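Local coordinates for protein ornithine carbamoyltransferase (Gloeobacter violaceus, PDB 3GD5) that probably catalyses the reversible transfer of the carbamoyl group from carbamoyl phosphate to ornithine, yielding citrulline on the route to arginine, at residues I109-Q114 with A131-E136; D15-D20 with I126-A131; G225-Y230 with C262-A267; L158-V163 with V180-A185. All coordinates share one frame; numbering follows the deposited sequence.

Contact 1 (I109-Q114 with A131-E136); sequences IRTFAQ and ALTDHE
Ala131 begins the exchange: its amide N donates to Ile109 O at 2.8 Å, just where the chain turns a corner after strand 128-130. Leu132 forms a parallel bridge with Arg110, and their side chains run alongside each other, with Leu132 CB 3.7 Å from Arg110 CG and Leu132 CD1 over the centre of one guanidinium face. Thr133 is the polar hub. With chi1 at 66° its OG1 stands between the backbone N and the carbonyl carbon, from where it gives a hydrogen bond to Gln114 OE1 (2.7 Å). The same OG1 accepts from Glu136 N at 3.1 Å, an ST motif. A valine here would probably leave Gln114 OE1 without its donor and the Glu136 amide without its acceptor. Asp134 OD2 lies at the edge of the Phe112 ring, in its plane. His135 rests CB against Gln114 OE1, while the carboxylate of Glu136 is held by Ser18 and Leu19. Arg110 and the neighbouring residues His137 to Gln140 are by similarity carbamoyl phosphate ligands, so one hydroxyl that both gives and accepts ties the loop 131-136 to the start of helix 114-124, beside the probable substrate pocket.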
loop_
_atom_site.group_PDB
_atom_site.type_symbol
_atom_site.label_atom_id
_atom_site.label_comp_id
_atom_site.label_asym_id
_atom_site.label_seq_id
_atom_site.Cartn_x
_atom_site.Cartn_y
_atom_site.Cartn_z
ATOM N N ILE A 109 -23.380 -14.457 3.474
ATOM C CA ILE A 109 -21.946 -14.392 3.265
ATOM C C ILE A 109 -21.358 -14.689 1.892
ATOM O O ILE A 109 -21.810 -15.569 1.161
ATOM C CB ILE A 109 -21.196 -15.241 4.339
ATOM C CG1 ILE A 109 -20.113 -16.087 3.687
ATOM C CG2 ILE A 109 -22.172 -16.066 5.157
ATOM C CD1 ILE A 109 -19.314 -16.869 4.672
ATOM N N ARG A 110 -20.319 -13.919 1.579
ATOM C CA ARG A 110 -19.578 -14.005 0.332
ATOM C C ARG A 110 -18.166 -14.521 0.566
ATOM O O ARG A 110 -17.339 -13.813 1.138
ATOM C CB ARG A 110 -19.443 -12.624 -0.298
ATOM C CG ARG A 110 -20.421 -12.299 -1.390
ATOM C CD ARG A 110 -19.709 -11.476 -2.448
ATOM N NE ARG A 110 -18.575 -12.224 -2.986
ATOM C CZ ARG A 110 -17.805 -11.811 -3.989
ATOM N NH1 ARG A 110 -18.031 -10.639 -4.576
ATOM N NH2 ARG A 110 -16.822 -12.591 -4.424
ATOM N N THR A 111 -17.886 -15.745 0.136
ATOM C CA THR A 111 -16.536 -16.294 0.268
ATOM C C THR A 111 -16.127 -16.754 -1.115
ATOM O O THR A 111 -16.880 -16.592 -2.074
ATOM C CB THR A 111 -16.460 -17.518 1.211
ATOM O OG1 THR A 111 -17.335 -18.547 0.732
ATOM C CG2 THR A 111 -16.841 -17.140 2.618
ATOM N N PHE A 112 -14.936 -17.322 -1.218
ATOM C CA PHE A 112 -14.446 -17.816 -2.492
ATOM C C PHE A 112 -14.706 -19.314 -2.550
ATOM O O PHE A 112 -15.243 -19.832 -3.526
ATOM C CB PHE A 112 -12.949 -17.523 -2.629
ATOM C CG PHE A 112 -12.617 -16.060 -2.567
ATOM C CD1 PHE A 112 -13.046 -15.196 -3.571
ATOM C CD2 PHE A 112 -11.922 -15.537 -1.481
ATOM C CE1 PHE A 112 -12.791 -13.824 -3.497
ATOM C CE2 PHE A 112 -11.662 -14.169 -1.394
ATOM C CZ PHE A 112 -12.099 -13.309 -2.406
ATOM N N ALA A 113 -14.335 -20.011 -1.488
ATOM C CA ALA A 113 -14.540 -21.449 -1.449
ATOM C C ALA A 113 -15.869 -21.819 -0.794
ATOM O O ALA A 113 -16.215 -21.306 0.269
ATOM C CB ALA A 113 -13.385 -22.116 -0.710
ATOM N N GLN A 114 -16.607 -22.713 -1.441
ATOM C CA GLN A 114 -17.886 -23.179 -0.926
ATOM C C GLN A 114 -17.650 -23.807 0.446
ATOM O O GLN A 114 -18.460 -23.661 1.360
ATOM C CB GLN A 114 -18.478 -24.234 -1.872
ATOM C CG GLN A 114 -19.896 -24.684 -1.538
ATOM C CD GLN A 114 -20.943 -23.655 -1.927
ATOM O OE1 GLN A 114 -20.690 -22.795 -2.765
ATOM N NE2 GLN A 114 -22.130 -23.751 -1.336
ATOM N N ALA A 131 -24.223 -15.605 -0.297
ATOM C CA ALA A 131 -24.351 -14.334 -0.993
ATOM C C ALA A 131 -23.638 -14.450 -2.332
ATOM O O ALA A 131 -23.971 -13.753 -3.288
ATOM C CB ALA A 131 -23.735 -13.218 -0.164
ATOM N N LEU A 132 -22.647 -15.334 -2.378
ATOM C CA LEU A 132 -21.878 -15.597 -3.584
ATOM C C LEU A 132 -20.588 -16.343 -3.241
ATOM O O LEU A 132 -19.900 -15.996 -2.278
ATOM C CB LEU A 132 -21.521 -14.282 -4.294
ATOM C CG LEU A 132 -21.295 -14.320 -5.812
ATOM C CD1 LEU A 132 -20.876 -12.943 -6.308
ATOM C CD2 LEU A 132 -20.234 -15.342 -6.157
ATOM N N THR A 133 -20.276 -17.384 -4.012
ATOM C CA THR A 133 -19.031 -18.126 -3.826
ATOM C C THR A 133 -18.486 -18.423 -5.214
ATOM O O THR A 133 -19.143 -18.153 -6.224
ATOM C CB THR A 133 -19.205 -19.485 -3.063
ATOM O OG1 THR A 133 -19.982 -20.389 -3.856
ATOM C CG2 THR A 133 -19.876 -19.275 -1.702
ATOM N N ASP A 134 -17.282 -18.963 -5.274
ATOM C CA ASP A 134 -16.699 -19.300 -6.566
ATOM C C ASP A 134 -17.512 -20.412 -7.236
ATOM O O ASP A 134 -17.507 -20.537 -8.459
ATOM C CB ASP A 134 -15.249 -19.760 -6.392
ATOM C CG ASP A 134 -14.293 -18.603 -6.104
ATOM O OD1 ASP A 134 -13.171 -18.872 -5.628
ATOM O OD2 ASP A 134 -14.654 -17.430 -6.363
ATOM N N HIS A 135 -18.229 -21.192 -6.427
ATOM C CA HIS A 135 -19.018 -22.312 -6.920
ATOM C C HIS A 135 -20.465 -22.030 -7.340
ATOM O O HIS A 135 -20.933 -22.583 -8.337
ATOM C CB HIS A 135 -19.028 -23.429 -5.873
ATOM C CG HIS A 135 -19.542 -24.731 -6.396
ATOM N ND1 HIS A 135 -18.883 -25.453 -7.370
ATOM C CD2 HIS A 135 -20.667 -25.429 -6.106
ATOM C CE1 HIS A 135 -19.579 -26.537 -7.658
ATOM N NE2 HIS A 135 -20.665 -26.547 -6.906
ATOM N N GLU A 136 -21.177 -21.192 -6.588
ATOM C CA GLU A 136 -22.579 -20.901 -6.901
ATOM C C GLU A 136 -23.045 -19.494 -6.535
ATOM O O GLU A 136 -22.342 -18.740 -5.868
ATOM C CB GLU A 136 -23.496 -21.908 -6.188
ATOM C CG GLU A 136 -24.098 -22.970 -7.090
ATOM C CD GLU A 136 -25.167 -23.795 -6.394
ATOM O OE1 GLU A 136 -24.833 -24.860 -5.839
ATOM O OE2 GLU A 136 -26.341 -23.371 -6.392
#

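Contact 2 (D15-D20 with I126-A131); sequences DLLSLD and IPVINA
Asn130 reaches across to Leu16 and Leu17 with both its backbone and its side chain. Its CB lies 3.3 Å from Leu17 O and is also close to Leu16 O, lodged beside two successive carbonyls. CG, anti to the backbone N (chi1 174°), carries the amide on toward the second of these. At the tip, ND2 donates to Leu17 O at 2.9 Å, and the acceptor lies close to the plane of the amide group. Leu17 O also receives NE2 of Gln114, so two side-chain amides grip a single carbonyl. The backbone N of Asn130 meanwhile donates to Leu16 O, and Leu16 N answers by donating to Val128 O at 3.1 Å. These two bonds flank a single bridge between Leu16 and Ile129. Strand 128-130 is the outermost strand, within the chain, of the four-stranded parallel sheet of the carbamoyl phosphate domain, and segment 15-20 lies along the side of it away from strand 106-110. Asp15 adds a side-chain bond to this pairing: its OD1 accepts from Val128 N at 2.9 Å, on the anti side of the carboxylate and somewhat out of its plane. Leu17 turns CD1 back over the strand, 3.4 Å from Val128 O and within loose apolar contact of Val128 CG1. Val128 and Asn130 pack on Leu117 of helix 114-124, while Leu16 and Ile129 both rest on Val307 of the C-terminal helix 293-312.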
loop_
_atom_site.group_PDB
_atom_site.type_symbol
_atom_site.label_atom_id
_atom_site.label_comp_id
_atom_site.label_asym_id
_atom_site.label_seq_id
_atom_site.Cartn_x
_atom_site.Cartn_y
_atom_site.Cartn_z
ATOM N N ASP A 15 -30.262 -23.584 6.028
ATOM C CA ASP A 15 -29.466 -22.707 5.175
ATOM C C ASP A 15 -29.770 -22.766 3.677
ATOM O O ASP A 15 -30.504 -23.630 3.204
ATOM C CB ASP A 15 -27.984 -23.041 5.367
ATOM C CG ASP A 15 -27.623 -23.272 6.821
ATOM O OD1 ASP A 15 -27.771 -22.342 7.633
ATOM O OD2 ASP A 15 -27.189 -24.393 7.156
ATOM N N LEU A 16 -29.192 -21.817 2.945
ATOM C CA LEU A 16 -29.305 -21.759 1.491
ATOM C C LEU A 16 -27.884 -21.526 1.014
ATOM O O LEU A 16 -27.504 -20.398 0.710
ATOM C CB LEU A 16 -30.199 -20.605 1.013
ATOM C CG LEU A 16 -30.159 -20.429 -0.516
ATOM C CD1 LEU A 16 -30.560 -21.738 -1.196
ATOM C CD2 LEU A 16 -31.076 -19.304 -0.950
ATOM N N LEU A 17 -27.109 -22.605 0.983
ATOM C CA LEU A 17 -25.707 -22.592 0.570
ATOM C C LEU A 17 -25.568 -22.880 -0.911
ATOM O O LEU A 17 -24.676 -22.357 -1.580
ATOM C CB LEU A 17 -24.935 -23.664 1.337
ATOM C CG LEU A 17 -24.443 -23.330 2.741
ATOM C CD1 LEU A 17 -25.463 -22.476 3.459
ATOM C CD2 LEU A 17 -24.145 -24.615 3.491
ATOM N N SER A 18 -26.461 -23.734 -1.398
ATOM C CA SER A 18 -26.495 -24.165 -2.783
ATOM C C SER A 18 -27.946 -24.162 -3.216
ATOM O O SER A 18 -28.839 -24.371 -2.394
ATOM C CB SER A 18 -25.928 -25.585 -2.885
ATOM O OG SER A 18 -26.356 -26.232 -4.066
ATOM N N LEU A 19 -28.196 -23.908 -4.495
ATOM C CA LEU A 19 -29.572 -23.906 -4.962
ATOM C C LEU A 19 -30.138 -25.314 -4.751
ATOM O O LEU A 19 -31.348 -25.500 -4.639
ATOM C CB LEU A 19 -29.645 -23.527 -6.442
ATOM C CG LEU A 19 -31.023 -23.024 -6.895
ATOM C CD1 LEU A 19 -31.406 -21.759 -6.123
ATOM C CD2 LEU A 19 -30.991 -22.717 -8.371
ATOM N N ASP A 20 -29.250 -26.298 -4.676
ATOM C CA ASP A 20 -29.664 -27.680 -4.482
ATOM C C ASP A 20 -30.085 -27.969 -3.041
ATOM O O ASP A 20 -30.279 -29.126 -2.666
ATOM C CB ASP A 20 -28.542 -28.631 -4.898
ATOM C CG ASP A 20 -29.060 -30.015 -5.259
ATOM O OD1 ASP A 20 -30.215 -30.117 -5.727
ATOM O OD2 ASP A 20 -28.308 -30.998 -5.094
ATOM N N ILE A 126 -26.818 -20.303 13.311
ATOM C CA ILE A 126 -27.883 -19.452 12.790
ATOM C C ILE A 126 -27.938 -19.601 11.272
ATOM O O ILE A 126 -26.946 -19.971 10.636
ATOM C CB ILE A 126 -27.685 -17.946 13.174
ATOM C CG1 ILE A 126 -26.234 -17.514 12.946
ATOM C CG2 ILE A 126 -28.105 -17.712 14.625
ATOM C CD1 ILE A 126 -26.011 -16.010 13.113
ATOM N N PRO A 127 -29.100 -19.322 10.671
ATOM C CA PRO A 127 -29.244 -19.443 9.217
ATOM C C PRO A 127 -28.119 -18.767 8.442
ATOM O O PRO A 127 -27.771 -17.616 8.714
ATOM C CB PRO A 127 -30.595 -18.790 8.946
ATOM C CG PRO A 127 -31.359 -19.024 10.216
ATOM C CD PRO A 127 -30.320 -18.758 11.280
ATOM N N VAL A 128 -27.547 -19.484 7.481
ATOM C CA VAL A 128 -26.484 -18.936 6.650
ATOM C C VAL A 128 -26.911 -18.961 5.186
ATOM O O VAL A 128 -27.358 -19.988 4.670
ATOM C CB VAL A 128 -25.167 -19.720 6.810
ATOM C CG1 VAL A 128 -24.151 -19.249 5.768
ATOM C CG2 VAL A 128 -24.611 -19.517 8.211
ATOM N N ILE A 129 -26.774 -17.817 4.521
ATOM C CA ILE A 129 -27.155 -17.685 3.127
ATOM C C ILE A 129 -25.932 -17.420 2.273
ATOM O O ILE A 129 -25.074 -16.614 2.633
ATOM C CB ILE A 129 -28.145 -16.520 2.943
ATOM C CG1 ILE A 129 -29.390 -16.764 3.795
ATOM C CG2 ILE A 129 -28.504 -16.357 1.475
ATOM C CD1 ILE A 129 -30.222 -15.521 4.020
ATOM N N ASN A 130 -25.853 -18.100 1.140
ATOM C CA ASN A 130 -24.744 -17.922 0.218
ATOM C C ASN A 130 -24.995 -16.651 -0.588
ATOM O O ASN A 130 -25.875 -16.623 -1.447
ATOM C CB ASN A 130 -24.640 -19.129 -0.727
ATOM C CG ASN A 130 -23.594 -18.935 -1.808
ATOM O OD1 ASN A 130 -23.036 -17.852 -1.955
ATOM N ND2 ASN A 130 -23.330 -19.984 -2.579
ATOM N N ALA A 131 -24.223 -15.605 -0.297
ATOM C CA ALA A 131 -24.351 -14.334 -0.993
ATOM C C ALA A 131 -23.638 -14.450 -2.332
ATOM O O ALA A 131 -23.971 -13.753 -3.288
ATOM C CB ALA A 131 -23.735 -13.218 -0.164
#

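Contact 3 (G225-Y230 with C262-A267); sequences GAHILY and CAAAEA
Gly225 meets the loop through its amide N, which makes a weak hydrogen bond to Cys262 O at 3.3 Å; its positive phi (76°) suits a residue without a side chain. Ala226 follows with a firmer link, its O accepting from Ala264 N at 2.9 Å. Around that oxygen gather three methyl groups, CB of Ala263, Ala264 and Ala267, the first of them 3.3 Å from Ala226 O. At His227 chi1 of -52° sets CG beside the backbone N, and the ring then runs side by side with Glu266. Glu266 OE1 comes to the ring edge, in its plane, 3.5 Å from His227 ND1, close to it though not as a hydrogen bond, while Gly225 O lies over one face, toward the rim. His227 O draws a CA-H...O contact from Ala267 CA. Leu229, already on strand 228-231, ends with CD2 against Ala263 CB (4.4 Å). The loop with its type I turn, Ala264 to Ala267, thus lies against the start of this strand just before strand 268-271, the next in the parallel sheet. The small alanine side chains are consistent with the close approach of the two backbones, and the bonding is mainly main-chain, with a carboxylate that could favour a protonated imidazole beside it.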
loop_
_atom_site.group_PDB
_atom_site.type_symbol
_atom_site.label_atom_id
_atom_site.label_comp_id
_atom_site.label_asym_id
_atom_site.label_seq_id
_atom_site.Cartn_x
_atom_site.Cartn_y
_atom_site.Cartn_z
ATOM N N GLY A 225 -34.108 -21.402 -30.590
ATOM C CA GLY A 225 -35.342 -21.706 -29.888
ATOM C C GLY A 225 -35.404 -21.315 -28.419
ATOM O O GLY A 225 -36.347 -21.685 -27.717
ATOM N N ALA A 226 -34.414 -20.569 -27.941
ATOM C CA ALA A 226 -34.406 -20.162 -26.538
ATOM C C ALA A 226 -35.308 -18.957 -26.322
ATOM O O ALA A 226 -35.420 -18.095 -27.189
ATOM C CB ALA A 226 -32.982 -19.836 -26.098
ATOM N N HIS A 227 -35.958 -18.905 -25.163
ATOM C CA HIS A 227 -36.841 -17.787 -24.822
ATOM C C HIS A 227 -36.036 -16.796 -23.991
ATOM O O HIS A 227 -36.463 -15.667 -23.756
ATOM C CB HIS A 227 -38.018 -18.279 -23.985
ATOM C CG HIS A 227 -38.754 -19.424 -24.599
ATOM N ND1 HIS A 227 -39.764 -19.254 -25.521
ATOM C CD2 HIS A 227 -38.605 -20.761 -24.445
ATOM C CE1 HIS A 227 -40.207 -20.436 -25.908
ATOM N NE2 HIS A 227 -39.520 -21.367 -25.270
ATOM N N ILE A 228 -34.861 -17.238 -23.553
ATOM C CA ILE A 228 -33.998 -16.424 -22.717
ATOM C C ILE A 228 -32.528 -16.657 -23.035
ATOM O O ILE A 228 -32.047 -17.785 -22.984
ATOM C CB ILE A 228 -34.216 -16.764 -21.211
ATOM C CG1 ILE A 228 -35.694 -16.651 -20.851
ATOM C CG2 ILE A 228 -33.391 -15.834 -20.321
ATOM C CD1 ILE A 228 -36.243 -17.912 -20.189
ATOM N N LEU A 229 -31.821 -15.589 -23.386
ATOM C CA LEU A 229 -30.383 -15.684 -23.627
ATOM C C LEU A 229 -29.736 -15.064 -22.379
ATOM O O LEU A 229 -30.042 -13.936 -22.001
ATOM C CB LEU A 229 -29.986 -14.919 -24.890
ATOM C CG LEU A 229 -30.518 -15.519 -26.195
ATOM C CD1 LEU A 229 -29.999 -14.707 -27.366
ATOM C CD2 LEU A 229 -30.073 -16.977 -26.323
ATOM N N TYR A 230 -28.848 -15.817 -21.745
ATOM C CA TYR A 230 -28.208 -15.386 -20.512
ATOM C C TYR A 230 -26.695 -15.389 -20.627
ATOM O O TYR A 230 -26.103 -16.302 -21.203
ATOM C CB TYR A 230 -28.623 -16.333 -19.383
ATOM C CG TYR A 230 -28.435 -15.808 -17.976
ATOM C CD1 TYR A 230 -27.165 -15.552 -17.456
ATOM C CD2 TYR A 230 -29.538 -15.604 -17.148
ATOM C CE1 TYR A 230 -27.001 -15.109 -16.140
ATOM C CE2 TYR A 230 -29.389 -15.164 -15.842
ATOM C CZ TYR A 230 -28.121 -14.914 -15.341
ATOM O OH TYR A 230 -27.994 -14.438 -14.048
ATOM N N CYS A 262 -31.316 -15.994 -33.680
ATOM C CA CYS A 262 -31.379 -17.453 -33.696
ATOM C C CYS A 262 -32.289 -18.034 -32.620
ATOM O O CYS A 262 -32.529 -19.238 -32.596
ATOM C CB CYS A 262 -29.979 -18.038 -33.515
ATOM S SG CYS A 262 -28.758 -17.436 -34.694
ATOM N N ALA A 263 -32.788 -17.185 -31.732
ATOM C CA ALA A 263 -33.646 -17.642 -30.649
ATOM C C ALA A 263 -35.120 -17.395 -30.956
ATOM O O ALA A 263 -35.465 -16.909 -32.034
ATOM C CB ALA A 263 -33.256 -16.934 -29.356
ATOM N N ALA A 264 -35.988 -17.736 -30.005
ATOM C CA ALA A 264 -37.420 -17.528 -30.178
ATOM C C ALA A 264 -37.663 -16.050 -30.454
ATOM O O ALA A 264 -36.786 -15.217 -30.219
ATOM C CB ALA A 264 -38.171 -17.960 -28.930
ATOM N N ALA A 265 -38.853 -15.728 -30.949
ATOM C CA ALA A 265 -39.205 -14.350 -31.277
ATOM C C ALA A 265 -39.458 -13.506 -30.039
ATOM O O ALA A 265 -39.194 -12.306 -30.035
ATOM C CB ALA A 265 -40.435 -14.325 -32.178
ATOM N N GLU A 266 -39.977 -14.130 -28.988
ATOM C CA GLU A 266 -40.259 -13.413 -27.749
ATOM C C GLU A 266 -39.083 -13.578 -26.790
ATOM O O GLU A 266 -39.247 -13.487 -25.577
ATOM C CB GLU A 266 -41.532 -13.961 -27.090
ATOM C CG GLU A 266 -42.425 -14.779 -28.017
ATOM C CD GLU A 266 -41.821 -16.132 -28.378
ATOM O OE1 GLU A 266 -41.610 -16.955 -27.455
ATOM O OE2 GLU A 266 -41.557 -16.372 -29.578
ATOM N N ALA A 267 -37.899 -13.819 -27.341
ATOM C CA ALA A 267 -36.708 -14.014 -26.527
ATOM C C ALA A 267 -36.345 -12.808 -25.670
ATOM O O ALA A 267 -36.408 -11.655 -26.110
ATOM C CB ALA A 267 -35.525 -14.394 -27.410
#

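Contact 4 (L158-V163 with V180-A185); sequences LKLAYV and VGMSIA
Tyr162, the one aromatic ring here, meets Ala185 through its backbone and base: its N donates to Ala185 O at 2.8 Å. The ring itself leads away from strand 183-187, toward Val169 and Leu173 of helix 168-180; its OH bonds to Asp165 O, and the side chain touches Asp232, an L-ornithine ligand by similarity. Across the contact the strands meet through their peptide N-H and C=O groups. Ser183 N donates to Leu158 O, and Leu160 N reaches Ser183 O at 2.7 Å in an almost straight bond (172°). Ala185 N then returns to Leu160 O, giving the alternating pattern of parallel strands, here inclined at 19°. Side chains fill both faces. Leu160 and Ile184 lie side by side, with Leu160 CD1 4.1 Å from Ile184 CG1. On the other face the extended Lys159 passes CE over Ala185 CB, 4.0 Å away, before NZ bonds to Ala222 O and Arg224 O. Met182 runs out straight and then bends at its last torsion (chi3 -66°), placing SD 3.7 Å from Leu160 CB and turning CE back to Leu158 CB. An alanine in place of Met182 would probably open a gap beside Leu158 and Leu160, since the sulfur and terminal methyl would be gone. In the parallel sheet of the Asp/Orn binding domain, the pair frames a beta-alpha-beta crossover through helix 168-180, which a Schellman motif closes at Gly181, the first residue beyond it. Strand 228-231 flanks strand 159-163 on its other side, and Ile148 of helix 138-152 packs against Leu158, Leu160 and Met182.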
loop_
_atom_site.group_PDB
_atom_site.type_symbol
_atom_site.label_atom_id
_atom_site.label_comp_id
_atom_site.label_asym_id
_atom_site.label_seq_id
_atom_site.Cartn_x
_atom_site.Cartn_y
_atom_site.Cartn_z
ATOM N N LEU A 158 -40.243 -23.739 -21.023
ATOM C CA LEU A 158 -39.354 -22.704 -21.537
ATOM C C LEU A 158 -37.929 -23.224 -21.714
ATOM O O LEU A 158 -37.556 -24.254 -21.149
ATOM C CB LEU A 158 -39.340 -21.517 -20.572
ATOM C CG LEU A 158 -40.146 -20.264 -20.919
ATOM C CD1 LEU A 158 -41.486 -20.634 -21.533
ATOM C CD2 LEU A 158 -40.329 -19.435 -19.651
ATOM N N LYS A 159 -37.143 -22.515 -22.516
ATOM C CA LYS A 159 -35.757 -22.887 -22.733
ATOM C C LYS A 159 -34.837 -21.687 -22.459
ATOM O O LYS A 159 -35.051 -20.583 -22.977
ATOM C CB LYS A 159 -35.534 -23.390 -24.161
ATOM C CG LYS A 159 -34.106 -23.883 -24.395
ATOM C CD LYS A 159 -33.747 -23.954 -25.873
ATOM C CE LYS A 159 -32.340 -24.500 -26.069
ATOM N NZ LYS A 159 -31.913 -24.541 -27.501
ATOM N N LEU A 160 -33.818 -21.925 -21.636
ATOM C CA LEU A 160 -32.824 -20.912 -21.255
ATOM C C LEU A 160 -31.475 -21.300 -21.875
ATOM O O LEU A 160 -31.020 -22.440 -21.753
ATOM C CB LEU A 160 -32.713 -20.864 -19.718
ATOM C CG LEU A 160 -31.761 -19.988 -18.876
ATOM C CD1 LEU A 160 -30.352 -20.066 -19.426
ATOM C CD2 LEU A 160 -32.243 -18.551 -18.834
ATOM N N ALA A 161 -30.846 -20.356 -22.562
ATOM C CA ALA A 161 -29.542 -20.602 -23.163
ATOM C C ALA A 161 -28.524 -19.671 -22.513
ATOM O O ALA A 161 -28.701 -18.453 -22.500
ATOM C CB ALA A 161 -29.590 -20.355 -24.656
ATOM N N TYR A 162 -27.469 -20.253 -21.956
ATOM C CA TYR A 162 -26.412 -19.481 -21.309
ATOM C C TYR A 162 -25.158 -19.560 -22.162
ATOM O O TYR A 162 -24.765 -20.639 -22.602
ATOM C CB TYR A 162 -26.114 -20.039 -19.916
ATOM C CG TYR A 162 -24.940 -19.369 -19.236
ATOM C CD1 TYR A 162 -25.133 -18.325 -18.334
ATOM C CD2 TYR A 162 -23.634 -19.769 -19.510
ATOM C CE1 TYR A 162 -24.051 -17.695 -17.716
ATOM C CE2 TYR A 162 -22.544 -19.148 -18.902
ATOM C CZ TYR A 162 -22.760 -18.115 -18.004
ATOM O OH TYR A 162 -21.685 -17.532 -17.375
ATOM N N VAL A 163 -24.529 -18.415 -22.401
ATOM C CA VAL A 163 -23.313 -18.384 -23.206
ATOM C C VAL A 163 -22.240 -17.600 -22.473
ATOM O O VAL A 163 -22.494 -16.510 -21.961
ATOM C CB VAL A 163 -23.561 -17.739 -24.602
ATOM C CG1 VAL A 163 -24.696 -18.467 -25.313
ATOM C CG2 VAL A 163 -23.885 -16.252 -24.457
ATOM N N VAL A 180 -37.379 -26.219 -12.131
ATOM C CA VAL A 180 -38.692 -25.670 -12.468
ATOM C C VAL A 180 -39.199 -26.216 -13.798
ATOM O O VAL A 180 -40.250 -25.799 -14.290
ATOM C CB VAL A 180 -38.686 -24.117 -12.533
ATOM C CG1 VAL A 180 -38.477 -23.538 -11.141
ATOM C CG2 VAL A 180 -37.612 -23.632 -13.492
ATOM N N GLY A 181 -38.445 -27.147 -14.376
ATOM C CA GLY A 181 -38.842 -27.746 -15.636
ATOM C C GLY A 181 -38.457 -26.922 -16.845
ATOM O O GLY A 181 -39.017 -27.101 -17.927
ATOM N N MET A 182 -37.506 -26.013 -16.668
ATOM C CA MET A 182 -37.056 -25.175 -17.769
ATOM C C MET A 182 -35.828 -25.827 -18.383
ATOM O O MET A 182 -34.887 -26.190 -17.670
ATOM C CB MET A 182 -36.710 -23.769 -17.263
ATOM C CG MET A 182 -36.341 -22.776 -18.361
ATOM S SD MET A 182 -35.858 -21.123 -17.747
ATOM C CE MET A 182 -37.343 -20.562 -17.078
ATOM N N SER A 183 -35.845 -25.994 -19.703
ATOM C CA SER A 183 -34.715 -26.589 -20.400
ATOM C C SER A 183 -33.572 -25.585 -20.449
ATOM O O SER A 183 -33.793 -24.384 -20.601
ATOM C CB SER A 183 -35.111 -26.993 -21.824
ATOM O OG SER A 183 -35.984 -28.112 -21.816
ATOM N N ILE A 184 -32.347 -26.076 -20.313
ATOM C CA ILE A 184 -31.193 -25.193 -20.351
ATOM C C ILE A 184 -30.043 -25.741 -21.177
ATOM O O ILE A 184 -29.671 -26.909 -21.071
ATOM C CB ILE A 184 -30.662 -24.870 -18.927
ATOM C CG1 ILE A 184 -29.390 -24.012 -19.039
ATOM C CG2 ILE A 184 -30.406 -26.164 -18.150
ATOM C CD1 ILE A 184 -28.845 -23.514 -17.721
ATOM N N ALA A 185 -29.489 -24.873 -22.008
ATOM C CA ALA A 185 -28.362 -25.213 -22.854
ATOM C C ALA A 185 -27.246 -24.240 -22.467
ATOM O O ALA A 185 -27.418 -23.019 -22.546
ATOM C CB ALA A 185 -28.742 -25.036 -24.318
#

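Overall arrangement
From the N terminus, the chain enters contact 2 first, where 15-20 waits for 126-131 and closes a loop of 105 residues. Contact 1 opens within that loop, at 109-114, and closes just beyond it, at 131-136, so the two cross; they share Ala131 and touch each other. Contact 2 lays 15-20 on edge strand 128-130, and contact 1 joins the end of strand 106-110 to the loop beyond it. Further on, contact 4 closes over helix 168-180, and contact 3 follows in series, bringing 262-267 back to 225-230. These two serve the other domain's five-stranded sheet, where strands 159-163 and 228-231 are neighbours. The two pairs do not touch: contacts 2 and 4 approach to about 8 Å between nearest atoms.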